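Local atomic coordinates of protein RIF2 (Saccharomyces cerevisiae, PDB entry 4BJ1), a protein that takes part in transcriptional silencing and telomere length regulation and interacts with RAP1 and RIF1. Residues 231-236 / 279-284. Sequence-based numbering, arbitrary orientation.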
ATOM      1  N   LYS A 231      -1.078  -6.582 -16.920  1.00 70.79           N
ATOM      2  CA  LYS A 231      -0.062  -7.570 -16.582  1.00 70.15           C
ATOM      3  C   LYS A 231       0.833  -6.981 -15.495  1.00 72.43           C
ATOM      4  O   LYS A 231       1.083  -7.656 -14.501  1.00 71.20           O
ATOM      5  CB  LYS A 231       0.759  -7.947 -17.819  1.00 75.97           C
ATOM      6  CG  LYS A 231      -0.021  -8.752 -18.863  1.00 94.01           C
ATOM      7  CD  LYS A 231       0.699  -8.782 -20.214  1.00102.29           C
ATOM      8  CE  LYS A 231      -0.173  -9.212 -21.372  1.00 98.52           C
ATOM      9  NZ  LYS A 231       0.329  -8.652 -22.659  1.00102.07           N
ATOM     10  N   LYS A 232       1.234  -5.687 -15.630  1.00 68.33           N
ATOM     11  CA  LYS A 232       2.059  -4.992 -14.626  1.00 66.06           C
ATOM     12  C   LYS A 232       1.397  -5.008 -13.258  1.00 68.99           C
ATOM     13  O   LYS A 232       2.077  -5.210 -12.243  1.00 68.81           O
ATOM     14  CB  LYS A 232       2.391  -3.553 -15.051  1.00 66.89           C
ATOM     15  CG  LYS A 232       3.455  -3.496 -16.126  1.00 81.59           C
ATOM     16  CD  LYS A 232       3.935  -2.093 -16.417  1.00 96.87           C
ATOM     17  CE  LYS A 232       4.820  -2.086 -17.644  1.00116.41           C
ATOM     18  NZ  LYS A 232       5.146  -0.706 -18.091  1.00128.09           N
ATOM     19  N   MET A 233       0.056  -4.849 -13.251  1.00 64.95           N
ATOM     20  CA  MET A 233      -0.775  -4.817 -12.055  1.00 63.35           C
ATOM     21  C   MET A 233      -0.615  -6.068 -11.188  1.00 69.77           C
ATOM     22  O   MET A 233      -0.632  -5.948  -9.963  1.00 69.83           O
ATOM     23  CB  MET A 233      -2.252  -4.577 -12.427  1.00 65.07           C
ATOM     24  CG  MET A 233      -3.091  -4.067 -11.274  1.00 67.43           C
ATOM     25  SD  MET A 233      -4.848  -3.935 -11.699  1.00 72.99           S
ATOM     26  CE  MET A 233      -5.467  -5.063 -10.625  1.00 69.67           C
ATOM     27  N   ILE A 234      -0.461  -7.258 -11.810  1.00 66.58           N
ATOM     28  CA  ILE A 234      -0.357  -8.506 -11.059  1.00 65.59           C
ATOM     29  C   ILE A 234       1.116  -9.002 -10.942  1.00 73.76           C
ATOM     30  O   ILE A 234       1.366 -10.122 -10.499  1.00 73.57           O
ATOM     31  CB  ILE A 234      -1.337  -9.556 -11.604  1.00 68.21           C
ATOM     32  CG1 ILE A 234      -1.002  -9.942 -13.068  1.00 70.80           C
ATOM     33  CG2 ILE A 234      -2.776  -9.044 -11.435  1.00 66.00           C
ATOM     34  CD1 ILE A 234      -1.808 -11.127 -13.662  1.00 78.29           C
ATOM     35  N   LYS A 235       2.088  -8.137 -11.288  1.00 72.27           N
ATOM     36  CA  LYS A 235       3.508  -8.442 -11.116  1.00 73.11           C
ATOM     37  C   LYS A 235       3.910  -7.706  -9.849  1.00 75.28           C
ATOM     38  O   LYS A 235       3.588  -6.512  -9.691  1.00 74.38           O
ATOM     39  CB  LYS A 235       4.374  -7.976 -12.307  1.00 77.69           C
ATOM     40  CG  LYS A 235       4.057  -8.621 -13.662  1.00 97.32           C
ATOM     41  CD  LYS A 235       4.294 -10.133 -13.743  1.00109.90           C
ATOM     42  CE  LYS A 235       4.181 -10.609 -15.171  1.00128.68           C
ATOM     43  NZ  LYS A 235       5.388 -10.262 -15.983  1.00139.60           N
ATOM     44  N   PHE A 236       4.573  -8.429  -8.931  1.00 69.59           N
ATOM     45  CA  PHE A 236       4.987  -7.850  -7.666  1.00 67.38           C
ATOM     46  C   PHE A 236       6.487  -7.625  -7.593  1.00 72.51           C
ATOM     47  O   PHE A 236       7.270  -8.364  -8.204  1.00 74.24           O
ATOM     48  CB  PHE A 236       4.473  -8.674  -6.485  1.00 67.34           C
ATOM     49  CG  PHE A 236       2.977  -8.903  -6.464  1.00 66.25           C
ATOM     50  CD1 PHE A 236       2.090  -7.861  -6.733  1.00 67.49           C
ATOM     51  CD2 PHE A 236       2.452 -10.151  -6.137  1.00 66.59           C
ATOM     52  CE1 PHE A 236       0.706  -8.078  -6.718  1.00 66.66           C
ATOM     53  CE2 PHE A 236       1.075 -10.365  -6.111  1.00 67.63           C
ATOM     54  CZ  PHE A 236       0.212  -9.327  -6.404  1.00 65.26           C
ATOM     55  N   TYR A 279     -12.294  -5.461 -12.836  1.00 67.16           N
ATOM     56  CA  TYR A 279     -12.623  -6.885 -12.974  1.00 67.50           C
ATOM     57  C   TYR A 279     -11.396  -7.735 -12.562  1.00 70.51           C
ATOM     58  O   TYR A 279     -11.541  -8.647 -11.747  1.00 71.11           O
ATOM     59  CB  TYR A 279     -13.164  -7.231 -14.384  1.00 71.16           C
ATOM     60  CG  TYR A 279     -13.902  -8.555 -14.449  1.00 74.49           C
ATOM     61  CD1 TYR A 279     -13.209  -9.752 -14.578  1.00 77.85           C
ATOM     62  CD2 TYR A 279     -15.291  -8.610 -14.397  1.00 76.42           C
ATOM     63  CE1 TYR A 279     -13.873 -10.982 -14.581  1.00 81.70           C
ATOM     64  CE2 TYR A 279     -15.974  -9.833 -14.450  1.00 78.93           C
ATOM     65  CZ  TYR A 279     -15.255 -11.022 -14.530  1.00 87.12           C
ATOM     66  OH  TYR A 279     -15.857 -12.263 -14.513  1.00 85.94           O
ATOM     67  N   LEU A 280     -10.184  -7.365 -13.021  1.00 65.12           N
ATOM     68  CA  LEU A 280      -8.956  -8.073 -12.650  1.00 64.10           C
ATOM     69  C   LEU A 280      -8.603  -7.919 -11.155  1.00 69.09           C
ATOM     70  O   LEU A 280      -8.236  -8.904 -10.499  1.00 69.82           O
ATOM     71  CB  LEU A 280      -7.782  -7.640 -13.541  1.00 64.08           C
ATOM     72  CG  LEU A 280      -6.439  -8.292 -13.272  1.00 67.07           C
ATOM     73  CD1 LEU A 280      -6.466  -9.771 -13.596  1.00 67.22           C
ATOM     74  CD2 LEU A 280      -5.347  -7.571 -13.999  1.00 70.16           C
ATOM     75  N   PHE A 281      -8.714  -6.690 -10.627  1.00 63.47           N
ATOM     76  CA  PHE A 281      -8.450  -6.388  -9.228  1.00 60.18           C
ATOM     77  C   PHE A 281      -9.382  -7.211  -8.337  1.00 64.14           C
ATOM     78  O   PHE A 281      -8.907  -7.891  -7.433  1.00 64.66           O
ATOM     79  CB  PHE A 281      -8.610  -4.877  -8.976  1.00 60.38           C
ATOM     80  CG  PHE A 281      -8.292  -4.444  -7.571  1.00 59.86           C
ATOM     81  CD1 PHE A 281      -6.971  -4.287  -7.156  1.00 60.96           C
ATOM     82  CD2 PHE A 281      -9.313  -4.221  -6.646  1.00 60.17           C
ATOM     83  CE1 PHE A 281      -6.680  -3.912  -5.845  1.00 59.63           C
ATOM     84  CE2 PHE A 281      -9.018  -3.845  -5.331  1.00 60.32           C
ATOM     85  CZ  PHE A 281      -7.711  -3.688  -4.946  1.00 57.37           C
ATOM     86  N   ASN A 282     -10.680  -7.216  -8.626  1.00 60.15           N
ATOM     87  CA  ASN A 282     -11.595  -7.968  -7.782  1.00 60.89           C
ATOM     88  C   ASN A 282     -11.313  -9.476  -7.810  1.00 68.26           C
ATOM     89  O   ASN A 282     -11.225 -10.120  -6.747  1.00 66.94           O
ATOM     90  CB  ASN A 282     -13.045  -7.633  -8.105  1.00 55.81           C
ATOM     91  CG  ASN A 282     -13.415  -6.187  -7.838  1.00 75.18           C
ATOM     92  OD1 ASN A 282     -12.830  -5.505  -6.993  1.00 68.88           O
ATOM     93  ND2 ASN A 282     -14.403  -5.676  -8.558  1.00 72.80           N
ATOM     94  N   ALA A 283     -11.113 -10.020  -9.025  1.00 66.95           N
ATOM     95  CA  ALA A 283     -10.840 -11.438  -9.229  1.00 67.56           C
ATOM     96  C   ALA A 283      -9.555 -11.834  -8.503  1.00 70.86           C
ATOM     97  O   ALA A 283      -9.544 -12.827  -7.771  1.00 71.38           O
ATOM     98  CB  ALA A 283     -10.732 -11.740 -10.719  1.00 69.68           C
ATOM     99  N   TYR A 284      -8.504 -11.004  -8.643  1.00 64.94           N
ATOM    100  CA  TYR A 284      -7.197 -11.261  -8.063  1.00 62.72           C
ATOM    101  C   TYR A 284      -7.126 -11.108  -6.552  1.00 66.36           C
ATOM    102  O   TYR A 284      -6.467 -11.937  -5.918  1.00 67.44           O
ATOM    103  CB  TYR A 284      -6.138 -10.419  -8.744  1.00 62.48           C
ATOM    104  CG  TYR A 284      -4.984 -11.254  -9.222  1.00 63.28           C
ATOM    105  CD1 TYR A 284      -5.124 -12.109 -10.312  1.00 66.11           C
ATOM    106  CD2 TYR A 284      -3.751 -11.214  -8.570  1.00 63.05           C
ATOM    107  CE1 TYR A 284      -4.068 -12.899 -10.745  1.00 67.96           C
ATOM    108  CE2 TYR A 284      -2.689 -12.005  -8.991  1.00 64.49           C
ATOM    109  CZ  TYR A 284      -2.852 -12.845 -10.081  1.00 75.28           C
ATOM    110  OH  TYR A 284      -1.815 -13.623 -10.520  1.00 82.10           O
TER
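M233 and I234 of segment 231-236, which lies on helix 223-233 in the helical lid domain of this AAA+ fold, meet L280, F281 and Y284 of helix 276-290 in a buried contact of mainly apolar side chains. I234 lies across the face of the Y284 ring: its CG2 forms a CH-pi contact 3.7 Å from the ring centroid, only 9° off the normal. With this methyl anti to its own carbonyl carbon, I234 CG2 also lies 3.9 Å from L280 CD2. CB of I234 covers the CE2 side of the tyrosine ring, while I234 CD1 lies 4.0 Å from Y284 OH. That hydroxyl is hydrogen-bonded to Y248 of helix 243-257, whose own hydroxyl also bonds I234 O, tying both sides of the contact to a third helix. Replacing Y284 with an alanine would probably open a gap over I234 CG2 and deprive the Y248 hydroxyl of a partner. L21 of helix 10-26 touches both M233 and Y284, and F267 of helix 262-272 packs on I234. M233 extends its chain, CG anti to the backbone N (chi1 -160°), and bends at the sulfur; its CE ends at the edge of the F281 ring, 3.6 Å from F281 CB.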